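PDB 6KRW: protein-tyrosine-phosphatase PTP1 from Arabidopsis thaliana, which removes phosphate from phosphotyrosine in proteins, dephosphorylates and probably inhibits the MAP kinase MPK6 and, with MKP1, represses salicylic acid and camalexin biosynthesis. Local coordinates for residues Q110-H115 and I234-A239. Residues are numbered along the deposited sequence; the frame is centred on the assembly and turned at random.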
loop_
_atom_site.group_PDB
_atom_site.type_symbol
_atom_site.label_atom_id
_atom_site.label_comp_id
_atom_site.label_asym_id
_atom_site.label_seq_id
_atom_site.Cartn_x
_atom_site.Cartn_y
_atom_site.Cartn_z
ATOM N N GLN A 110 -7.236 4.294 -3.351
ATOM C CA GLN A 110 -8.532 3.704 -2.958
ATOM C C GLN A 110 -8.815 2.485 -3.835
ATOM O O GLN A 110 -8.199 2.322 -4.876
ATOM C CB GLN A 110 -9.644 4.732 -3.126
ATOM C CG GLN A 110 -9.911 5.059 -4.575
ATOM C CD GLN A 110 -10.914 6.162 -4.773
ATOM O OE1 GLN A 110 -11.334 6.825 -3.823
ATOM N NE2 GLN A 110 -11.351 6.300 -6.014
ATOM N N GLY A 111 -9.687 1.628 -3.333
ATOM C CA GLY A 111 -10.177 0.500 -4.156
ATOM C C GLY A 111 -10.923 1.155 -5.321
ATOM O O GLY A 111 -11.796 2.002 -5.107
ATOM N N PRO A 112 -10.593 0.917 -6.641
ATOM C CA PRO A 112 -11.187 1.582 -7.816
ATOM C C PRO A 112 -12.709 1.465 -7.876
ATOM O O PRO A 112 -13.266 0.422 -7.511
ATOM C CB PRO A 112 -10.551 0.896 -9.028
ATOM C CG PRO A 112 -9.234 0.403 -8.489
ATOM C CD PRO A 112 -9.469 0.069 -7.040
ATOM N N LEU A 113 -13.352 2.542 -8.323
ATOM C CA LEU A 113 -14.806 2.572 -8.602
ATOM C C LEU A 113 -14.996 2.106 -10.035
ATOM O O LEU A 113 -14.044 2.137 -10.801
ATOM C CB LEU A 113 -15.276 4.018 -8.410
ATOM C CG LEU A 113 -15.146 4.551 -6.990
ATOM C CD1 LEU A 113 -15.085 6.064 -6.986
ATOM C CD2 LEU A 113 -16.300 4.056 -6.133
ATOM N N PRO A 114 -16.209 1.649 -10.442
ATOM C CA PRO A 114 -16.430 1.230 -11.821
ATOM C C PRO A 114 -15.961 2.297 -12.818
ATOM O O PRO A 114 -15.328 1.952 -13.791
ATOM C CB PRO A 114 -17.945 1.050 -11.895
ATOM C CG PRO A 114 -18.355 0.788 -10.468
ATOM C CD PRO A 114 -17.428 1.644 -9.631
ATOM N N HIS A 115 -16.242 3.565 -12.551
ATOM C CA HIS A 115 -15.884 4.675 -13.473
ATOM C C HIS A 115 -14.443 5.166 -13.270
ATOM O O HIS A 115 -14.066 6.076 -14.028
ATOM C CB HIS A 115 -16.904 5.796 -13.353
ATOM C CG HIS A 115 -17.138 6.243 -11.959
ATOM N ND1 HIS A 115 -17.781 5.449 -11.026
ATOM C CD2 HIS A 115 -16.827 7.396 -11.337
ATOM C CE1 HIS A 115 -17.862 6.111 -9.887
ATOM N NE2 HIS A 115 -17.281 7.308 -10.054
ATOM N N ILE A 234 1.886 -0.481 -5.864
ATOM C CA ILE A 234 0.514 -0.058 -5.546
ATOM C C ILE A 234 0.043 -0.805 -4.319
ATOM O O ILE A 234 0.157 -2.022 -4.289
ATOM C CB ILE A 234 -0.417 -0.201 -6.751
ATOM C CG1 ILE A 234 -0.047 0.807 -7.835
ATOM C CG2 ILE A 234 -1.851 -0.039 -6.322
ATOM C CD1 ILE A 234 -0.730 0.545 -9.168
ATOM N N VAL A 235 -0.497 -0.105 -3.353
ATOM C CA VAL A 235 -1.142 -0.712 -2.168
ATOM C C VAL A 235 -2.509 -0.107 -2.024
ATOM O O VAL A 235 -2.624 1.139 -2.045
ATOM C CB VAL A 235 -0.332 -0.609 -0.876
ATOM C CG1 VAL A 235 -0.989 -1.386 0.241
ATOM C CG2 VAL A 235 1.113 -1.018 -1.053
ATOM N N HIS A 236 -3.548 -0.937 -1.946
ATOM C CA HIS A 236 -4.899 -0.374 -1.795
ATOM C C HIS A 236 -5.749 -1.283 -0.919
ATOM O O HIS A 236 -5.515 -2.510 -0.879
ATOM C CB HIS A 236 -5.558 -0.103 -3.139
ATOM C CG HIS A 236 -6.166 -1.296 -3.818
ATOM N ND1 HIS A 236 -7.459 -1.655 -3.554
ATOM C CD2 HIS A 236 -5.712 -2.068 -4.809
ATOM C CE1 HIS A 236 -7.769 -2.724 -4.317
ATOM N NE2 HIS A 236 -6.693 -3.015 -5.094
ATOM N N CYS A 237 -6.722 -0.701 -0.268
ATOM C CA CYS A 237 -7.793 -1.448 0.425
ATOM C C CYS A 237 -9.084 -0.820 -0.078
ATOM O O CYS A 237 -9.290 -0.809 -1.290
ATOM C CB CYS A 237 -7.598 -1.423 1.945
ATOM S SG CYS A 237 -7.241 0.207 2.654
ATOM N N SER A 238 -9.920 -0.328 0.806
ATOM C CA SER A 238 -11.120 0.378 0.337
ATOM C C SER A 238 -10.819 1.885 0.242
ATOM O O SER A 238 -10.953 2.426 -0.844
ATOM C CB SER A 238 -12.292 0.083 1.196
ATOM O OG SER A 238 -13.449 0.565 0.564
ATOM N N ALA A 239 -10.450 2.538 1.344
ATOM C CA ALA A 239 -10.087 3.980 1.309
ATOM C C ALA A 239 -8.614 4.164 0.967
ATOM O O ALA A 239 -8.255 5.295 0.538
ATOM C CB ALA A 239 -10.416 4.620 2.622
#
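Gly111 N donates to Ser238 O (2.9 Å, N-H...O 162°), the one hydrogen bond between residues 110-115 and 234-239; the donor stands above the carbonyl plane, 41° out of it. Cys237 O lies near the same amide but at a poor angle, and takes its bond from His236 ND1 instead (3.0 Å), in the carbonyl plane and on a lone pair, with the oxygen close to the imidazole plane. With CG set between the backbone N and carbonyl carbon (chi1 80°), His236 can reach the carbonyl of the very next residue, while its NE2 bonds to Tyr150 OH, so both ring nitrogens are engaged and the ring's rotation is fixed.

Van der Waals contacts fill in around these bonds. Gly111 CA meets His236 ND1 obliquely at 3.5 Å. A CB on Gly111 would come too close to Cys237 O. Pro112 CD sits over one imidazole face, displaced toward the rim, 4.3 Å from His236 CE1. Gln110 brings its CB to 3.5 Å from Ser238 O, then extends away, its amide bonding to Arg64 N and Lys62 O. With His236 replaced by an alanine, Cys237 O and Tyr150 OH would probably both lose their imidazole partner, and the space beside Gly111 and Pro112 would be left unfilled.

The segment 234-239 opens the HCX5R signature of the P-loop, with the phosphocysteine nucleophile Cys237; one oxygen of a citrate, probably from the crystallisation liquor, accepts bonds from Ser238 N and Ala239 N, where substrate phosphate is expected by similarity. Strands 106-109 and 233-236 are parallel neighbours in the central sheet; the contact joins the loop after the first to the last residue of the second and the loop that follows. Helix 117-126 packs on Pro112, strand 131-134 on His236, and helix 242-259 on Cys237.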